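Local coordinates for protein glycerol dehydrogenase (PDB 6CSJ) that probably catalyses the NAD-dependent oxidation of glycerol and other polyols and, as this double mutant, has acquired D-lactate dehydrogenase activity, at residues P115-T120 and A158-R163; S167-A172 and L215-A220. The protein carries 2 engineered substitutions. All blocks are in the same frame, centred on the assembly; numbering follows the deposited sequence.

In the fold
Both contacts use helix 162-173, contact 1 just ahead of its first turn and contact 2 further along, with centres about 10 Å apart. Contact 1 sets the loop after strand 111-115 of the parallel sheet against the residues leading into this helix, so it sits at the junction between the sheet and the helical part of the chain. It is partly buried. Contact 2 is buried and lies wholly among helices, where 167-172 meets 215-220 of helix 197-221. Both are methyl contacts, but in contact 2 the methyl sits at the end of a long methionine and also lies against backbone. The two sites meet where T120 packs against D171.

Contact 1: residues P115-T120 and A158-R163; sequences PTIAST and ASAPAR
The irregular loop 115-120 and the turn that runs into helix 162-173 come closest at I117 and A160, with 6.4 Å between I117 CA and A160 CA; the chain is extended at I117 and again at A160, just before P161. A160 aims its CB at the loop 115-120, and the methyl meets I117 CG2 at 3.9 Å. The torsions of I117 decide which branch does this: CG1 is wedged between the backbone N and the carbonyl carbon (chi1 69°), which leaves CG2 facing A160, while CD1 continues away from the contact. T116 O lies 4.2 Å from A160 CB, a looser approach beside the methyl pair.

In the iron-containing alcohol dehydrogenase fold, a Rossmann-like sheet domain is joined to an all-helical domain, and this contact lies at that junction. The loop follows strand 111-115 and is anchored on the sheet side by backbone hydrogen bonding of T116 with G92. Toward the helices, I117 also packs on L164 and A118 O accepts a hydrogen bond from N237 ND2. On the partner segment, A158 O is hydrogen-bonded to H224 ND1.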
ATOM      1  N   PRO A 115       5.813  -9.597  -0.899  1.00 22.37           N
ATOM      2  CA  PRO A 115       6.538  -8.349  -0.656  1.00 19.84           C
ATOM      3  C   PRO A 115       7.726  -8.567   0.267  1.00 20.30           C
ATOM      4  O   PRO A 115       7.652  -9.392   1.182  1.00 21.15           O
ATOM      5  CB  PRO A 115       5.508  -7.438   0.020  1.00 20.81           C
ATOM      6  CG  PRO A 115       4.189  -8.087  -0.180  1.00 21.73           C
ATOM      7  CD  PRO A 115       4.450  -9.556  -0.340  1.00 23.00           C
ATOM      8  N   THR A 116       8.810  -7.857  -0.013  1.00 18.22           N
ATOM      9  CA  THR A 116       9.983  -7.832   0.845  1.00 19.82           C
ATOM     10  C   THR A 116       9.974  -6.622   1.788  1.00 21.78           C
ATOM     11  O   THR A 116      10.917  -6.433   2.571  1.00 22.92           O
ATOM     12  CB  THR A 116      11.267  -7.803  -0.004  1.00 20.15           C
ATOM     13  OG1 THR A 116      11.206  -6.694  -0.901  1.00 21.23           O
ATOM     14  CG2 THR A 116      11.397  -9.076  -0.800  1.00 19.82           C
ATOM     15  N   ILE A 117       8.924  -5.802   1.691  1.00 23.97           N
ATOM     16  CA  ILE A 117       8.700  -4.642   2.565  1.00 21.65           C
ATOM     17  C   ILE A 117       7.203  -4.565   2.844  1.00 21.54           C
ATOM     18  O   ILE A 117       6.399  -5.157   2.109  1.00 23.06           O
ATOM     19  CB  ILE A 117       9.180  -3.322   1.909  1.00 24.03           C
ATOM     20  CG1 ILE A 117       8.277  -2.942   0.701  1.00 28.40           C
ATOM     21  CG2 ILE A 117      10.663  -3.424   1.542  1.00 23.46           C
ATOM     22  CD1 ILE A 117       8.844  -1.901  -0.246  1.00 31.75           C
ATOM     23  N   ALA A 118       6.832  -3.842   3.892  1.00 20.42           N
ATOM     24  CA  ALA A 118       5.425  -3.675   4.280  1.00 20.32           C
ATOM     25  C   ALA A 118       5.146  -2.181   4.442  1.00 23.03           C
ATOM     26  O   ALA A 118       4.842  -1.699   5.530  1.00 21.84           O
ATOM     27  CB  ALA A 118       5.127  -4.442   5.546  1.00 20.49           C
ATOM     28  N   SER A 119       5.245  -1.476   3.311  1.00 23.99           N
ATOM     29  CA  SER A 119       5.200  -0.014   3.241  1.00 23.78           C
ATOM     30  C   SER A 119       3.937   0.573   2.596  1.00 22.80           C
ATOM     31  O   SER A 119       3.745   1.790   2.632  1.00 28.41           O
ATOM     32  CB  SER A 119       6.423   0.476   2.450  1.00 22.92           C
ATOM     33  OG  SER A 119       6.397  -0.056   1.135  1.00 27.00           O
ATOM     34  N   THR A 120       3.115  -0.258   1.960  1.00 19.45           N
ATOM     35  CA  THR A 120       1.844   0.216   1.406  1.00 16.54           C
ATOM     36  C   THR A 120       0.800  -0.895   1.532  1.00 15.92           C
ATOM     37  O   THR A 120       1.132  -2.048   1.826  1.00 15.64           O
ATOM     38  CB  THR A 120       1.941   0.653  -0.094  1.00 17.22           C
ATOM     39  OG1 THR A 120       1.880  -0.501  -0.973  1.00 17.60           O
ATOM     40  CG2 THR A 120       3.231   1.463  -0.416  1.00 16.66           C
ATOM     41  N   ALA A 158      11.651  -7.626   7.998  1.00 22.61           N
ATOM     42  CA  ALA A 158      12.323  -6.931   9.090  1.00 27.15           C
ATOM     43  C   ALA A 158      13.741  -6.451   8.729  1.00 27.27           C
ATOM     44  O   ALA A 158      14.237  -5.520   9.353  1.00 27.88           O
ATOM     45  CB  ALA A 158      12.356  -7.807  10.343  1.00 29.78           C
ATOM     46  N   SER A 159      14.389  -7.067   7.739  1.00 24.66           N
ATOM     47  CA  SER A 159      15.710  -6.599   7.268  1.00 26.51           C
ATOM     48  C   SER A 159      15.668  -5.260   6.496  1.00 25.02           C
ATOM     49  O   SER A 159      16.711  -4.619   6.323  1.00 23.12           O
ATOM     50  CB  SER A 159      16.428  -7.661   6.425  1.00 27.10           C
ATOM     51  OG  SER A 159      16.054  -7.584   5.060  1.00 27.50           O
ATOM     52  N   ALA A 160      14.485  -4.838   6.035  1.00 25.84           N
ATOM     53  CA  ALA A 160      14.314  -3.515   5.402  1.00 24.84           C
ATOM     54  C   ALA A 160      14.492  -2.366   6.404  1.00 21.96           C
ATOM     55  O   ALA A 160      14.294  -2.566   7.591  1.00 20.78           O
ATOM     56  CB  ALA A 160      12.945  -3.422   4.742  1.00 25.05           C
ATOM     57  N   PRO A 161      14.868  -1.165   5.931  1.00 23.76           N
ATOM     58  CA  PRO A 161      14.930  -0.002   6.844  1.00 23.49           C
ATOM     59  C   PRO A 161      13.575   0.289   7.511  1.00 23.21           C
ATOM     60  O   PRO A 161      12.538   0.180   6.852  1.00 24.66           O
ATOM     61  CB  PRO A 161      15.318   1.165   5.920  1.00 21.99           C
ATOM     62  CG  PRO A 161      15.965   0.539   4.742  1.00 22.47           C
ATOM     63  CD  PRO A 161      15.351  -0.834   4.573  1.00 23.95           C
ATOM     64  N   ALA A 162      13.600   0.653   8.793  1.00 22.88           N
ATOM     65  CA  ALA A 162      12.372   0.868   9.569  1.00 22.63           C
ATOM     66  C   ALA A 162      11.492   1.997   9.022  1.00 23.30           C
ATOM     67  O   ALA A 162      10.270   1.971   9.183  1.00 24.27           O
ATOM     68  CB  ALA A 162      12.694   1.106  11.036  1.00 21.07           C
ATOM     69  N   ARG A 163      12.114   2.976   8.373  1.00 23.39           N
ATOM     70  CA  ARG A 163      11.377   4.032   7.685  1.00 27.95           C
ATOM     71  C   ARG A 163      10.265   3.482   6.775  1.00 26.70           C
ATOM     72  O   ARG A 163       9.184   4.075   6.687  1.00 26.00           O
ATOM     73  CB  ARG A 163      12.332   4.905   6.853  1.00 27.13           C
ATOM     74  CG  ARG A 163      11.644   6.126   6.272  1.00 26.39           C
ATOM     75  CD  ARG A 163      12.555   6.968   5.422  1.00 26.86           C
ATOM     76  NE  ARG A 163      11.770   8.019   4.779  1.00 28.97           N
ATOM     77  CZ  ARG A 163      12.124   8.703   3.696  1.00 27.55           C
ATOM     78  NH1 ARG A 163      13.274   8.472   3.083  1.00 28.81           N
ATOM     79  NH2 ARG A 163      11.299   9.633   3.213  1.00 31.50           N
TER

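Contact 2: residues S167-A172 and L215-A220; sequences SGMGDA and LKAKLA
M169 reaches out from helix 162-173 to touch A217 and K218 on helix 197-221, a helix-to-helix contact within the all-helical domain characteristic of iron-containing alcohol dehydrogenases. The two backbones stay well apart, with M169 CA and K218 CA separated by 9.7 Å, and a single side chain bridges the distance. M169 points toward the other helix, its CG beside the backbone N and anti to the carbonyl carbon (chi1 -58°). Beyond CG the chain is stretched, which makes the terminal methyl CE the part that touches.

The methyl comes in obliquely, its SD-CE bond about 48° off the line to A217 CB, and lands where A217 and K218 adjoin. A217 turns its CB to meet it, and M169 CE lies 4.3 Å from A217 CB. K218 meets the same methyl with its base rather than its tip: M169 CE is 4.4 Å from K218 CB, after which the lysine runs out fully extended, leading away from the methionine. Its ammonium group finds its partner outside the contact, hydrogen-bonding V303 O.

G168 and G170 flank M169 in the sequence, and of residues 167-172 it is M169 that reaches 215-220. M169 also rests on Q210, earlier on helix 197-221, and A217 packs on I233 of helix 228-248. The shortest approach of all reaches the backbone, with M169 CE 4.1 Å from K218 N.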
ATOM      1  N   SER A 167       6.346   4.046   7.177  1.00 20.59           N
ATOM      2  CA  SER A 167       5.577   4.546   6.040  1.00 21.90           C
ATOM      3  C   SER A 167       4.311   3.706   5.790  1.00 20.65           C
ATOM      4  O   SER A 167       3.256   4.255   5.487  1.00 19.27           O
ATOM      5  CB  SER A 167       6.434   4.610   4.775  1.00 23.54           C
ATOM      6  OG  SER A 167       5.773   5.349   3.761  1.00 26.09           O
ATOM      7  N   GLY A 168       4.422   2.392   5.948  1.00 20.90           N
ATOM      8  CA  GLY A 168       3.263   1.502   5.895  1.00 22.14           C
ATOM      9  C   GLY A 168       2.227   1.753   6.978  1.00 20.07           C
ATOM     10  O   GLY A 168       1.040   1.546   6.752  1.00 16.66           O
ATOM     11  N   MET A 169       2.685   2.189   8.150  1.00 21.94           N
ATOM     12  CA  MET A 169       1.785   2.629   9.227  1.00 21.57           C
ATOM     13  C   MET A 169       1.015   3.889   8.808  1.00 18.88           C
ATOM     14  O   MET A 169      -0.178   4.009   9.090  1.00 14.59           O
ATOM     15  CB  MET A 169       2.537   2.879  10.547  1.00 21.91           C
ATOM     16  CG  MET A 169       3.310   1.686  11.101  1.00 22.69           C
ATOM     17  SD  MET A 169       4.224   2.141  12.593  1.00 27.51           S
ATOM     18  CE  MET A 169       5.431   0.814  12.726  1.00 27.73           C
ATOM     19  N   GLY A 170       1.702   4.813   8.133  1.00 20.12           N
ATOM     20  CA  GLY A 170       1.075   6.031   7.615  1.00 20.93           C
ATOM     21  C   GLY A 170      -0.041   5.736   6.629  1.00 22.66           C
ATOM     22  O   GLY A 170      -1.151   6.282   6.747  1.00 25.44           O
ATOM     23  N   ASP A 171       0.261   4.847   5.678  1.00 23.29           N
ATOM     24  CA  ASP A 171      -0.706   4.348   4.700  1.00 23.94           C
ATOM     25  C   ASP A 171      -1.896   3.671   5.396  1.00 22.79           C
ATOM     26  O   ASP A 171      -3.048   3.948   5.071  1.00 19.25           O
ATOM     27  CB  ASP A 171      -0.010   3.368   3.735  1.00 31.50           C
ATOM     28  CG  ASP A 171      -0.610   3.363   2.333  1.00 35.77           C
ATOM     29  OD1 ASP A 171      -1.047   4.448   1.868  1.00 44.01           O
ATOM     30  OD2 ASP A 171      -0.617   2.293   1.682  1.00 32.05           O
ATOM     31  N   ALA A 172      -1.603   2.810   6.372  1.00 22.30           N
ATOM     32  CA  ALA A 172      -2.634   2.118   7.172  1.00 23.26           C
ATOM     33  C   ALA A 172      -3.521   3.055   8.016  1.00 20.95           C
ATOM     34  O   ALA A 172      -4.693   2.755   8.264  1.00 18.19           O
ATOM     35  CB  ALA A 172      -1.980   1.079   8.071  1.00 24.74           C
ATOM     36  N   LEU A 215       4.356   1.841  17.812  1.00 22.04           N
ATOM     37  CA  LEU A 215       5.583   2.239  18.507  1.00 22.01           C
ATOM     38  C   LEU A 215       6.394   1.006  18.919  1.00 19.32           C
ATOM     39  O   LEU A 215       7.591   0.948  18.654  1.00 21.47           O
ATOM     40  CB  LEU A 215       5.276   3.110  19.737  1.00 20.00           C
ATOM     41  CG  LEU A 215       6.485   3.526  20.600  1.00 21.35           C
ATOM     42  CD1 LEU A 215       7.493   4.337  19.806  1.00 18.99           C
ATOM     43  CD2 LEU A 215       6.054   4.261  21.858  1.00 21.17           C
ATOM     44  N   LYS A 216       5.738   0.033  19.555  1.00 17.56           N
ATOM     45  CA  LYS A 216       6.396  -1.221  19.935  1.00 18.42           C
ATOM     46  C   LYS A 216       7.026  -1.932  18.735  1.00 19.69           C
ATOM     47  O   LYS A 216       8.128  -2.492  18.845  1.00 18.70           O
ATOM     48  CB  LYS A 216       5.406  -2.175  20.609  1.00 17.72           C
ATOM     49  CG  LYS A 216       4.992  -1.776  22.008  1.00 18.05           C
ATOM     50  CD  LYS A 216       4.197  -2.884  22.677  1.00 20.32           C
ATOM     51  CE  LYS A 216       2.762  -2.965  22.165  1.00 21.02           C
ATOM     52  NZ  LYS A 216       2.086  -4.214  22.609  1.00 22.25           N
ATOM     53  N   ALA A 217       6.310  -1.912  17.609  1.00 19.08           N
ATOM     54  CA  ALA A 217       6.796  -2.493  16.368  1.00 19.44           C
ATOM     55  C   ALA A 217       7.972  -1.712  15.819  1.00 19.73           C
ATOM     56  O   ALA A 217       8.954  -2.317  15.421  1.00 21.87           O
ATOM     57  CB  ALA A 217       5.687  -2.562  15.332  1.00 20.83           C
ATOM     58  N   LYS A 218       7.886  -0.384  15.803  1.00 19.06           N
ATOM     59  CA  LYS A 218       9.015   0.435  15.340  1.00 21.36           C
ATOM     60  C   LYS A 218      10.305   0.170  16.132  1.00 22.79           C
ATOM     61  O   LYS A 218      11.359   0.002  15.544  1.00 21.74           O
ATOM     62  CB  LYS A 218       8.702   1.935  15.391  1.00 23.72           C
ATOM     63  CG  LYS A 218       9.870   2.778  14.889  1.00 26.81           C
ATOM     64  CD  LYS A 218       9.605   4.274  14.907  1.00 29.86           C
ATOM     65  CE  LYS A 218      10.919   4.998  14.601  1.00 34.76           C
ATOM     66  NZ  LYS A 218      10.744   6.390  14.098  1.00 35.97           N
ATOM     67  N   LEU A 219      10.214   0.147  17.457  1.00 22.33           N
ATOM     68  CA  LEU A 219      11.393  -0.061  18.313  1.00 25.13           C
ATOM     69  C   LEU A 219      12.119  -1.392  18.036  1.00 22.23           C
ATOM     70  O   LEU A 219      13.351  -1.458  18.118  1.00 21.70           O
ATOM     71  CB  LEU A 219      11.009   0.034  19.791  1.00 26.01           C
ATOM     72  CG  LEU A 219      10.569   1.425  20.250  1.00 26.71           C
ATOM     73  CD1 LEU A 219      10.024   1.366  21.665  1.00 26.31           C
ATOM     74  CD2 LEU A 219      11.701   2.438  20.135  1.00 28.28           C
ATOM     75  N   ALA A 220      11.352  -2.423  17.695  1.00 17.92           N
ATOM     76  CA  ALA A 220      11.899  -3.703  17.249  1.00 20.27           C
ATOM     77  C   ALA A 220      12.465  -3.638  15.814  1.00 22.20           C
ATOM     78  O   ALA A 220      13.579  -4.123  15.559  1.00 23.59           O
ATOM     79  CB  ALA A 220      10.840  -4.797  17.354  1.00 19.38           C
TER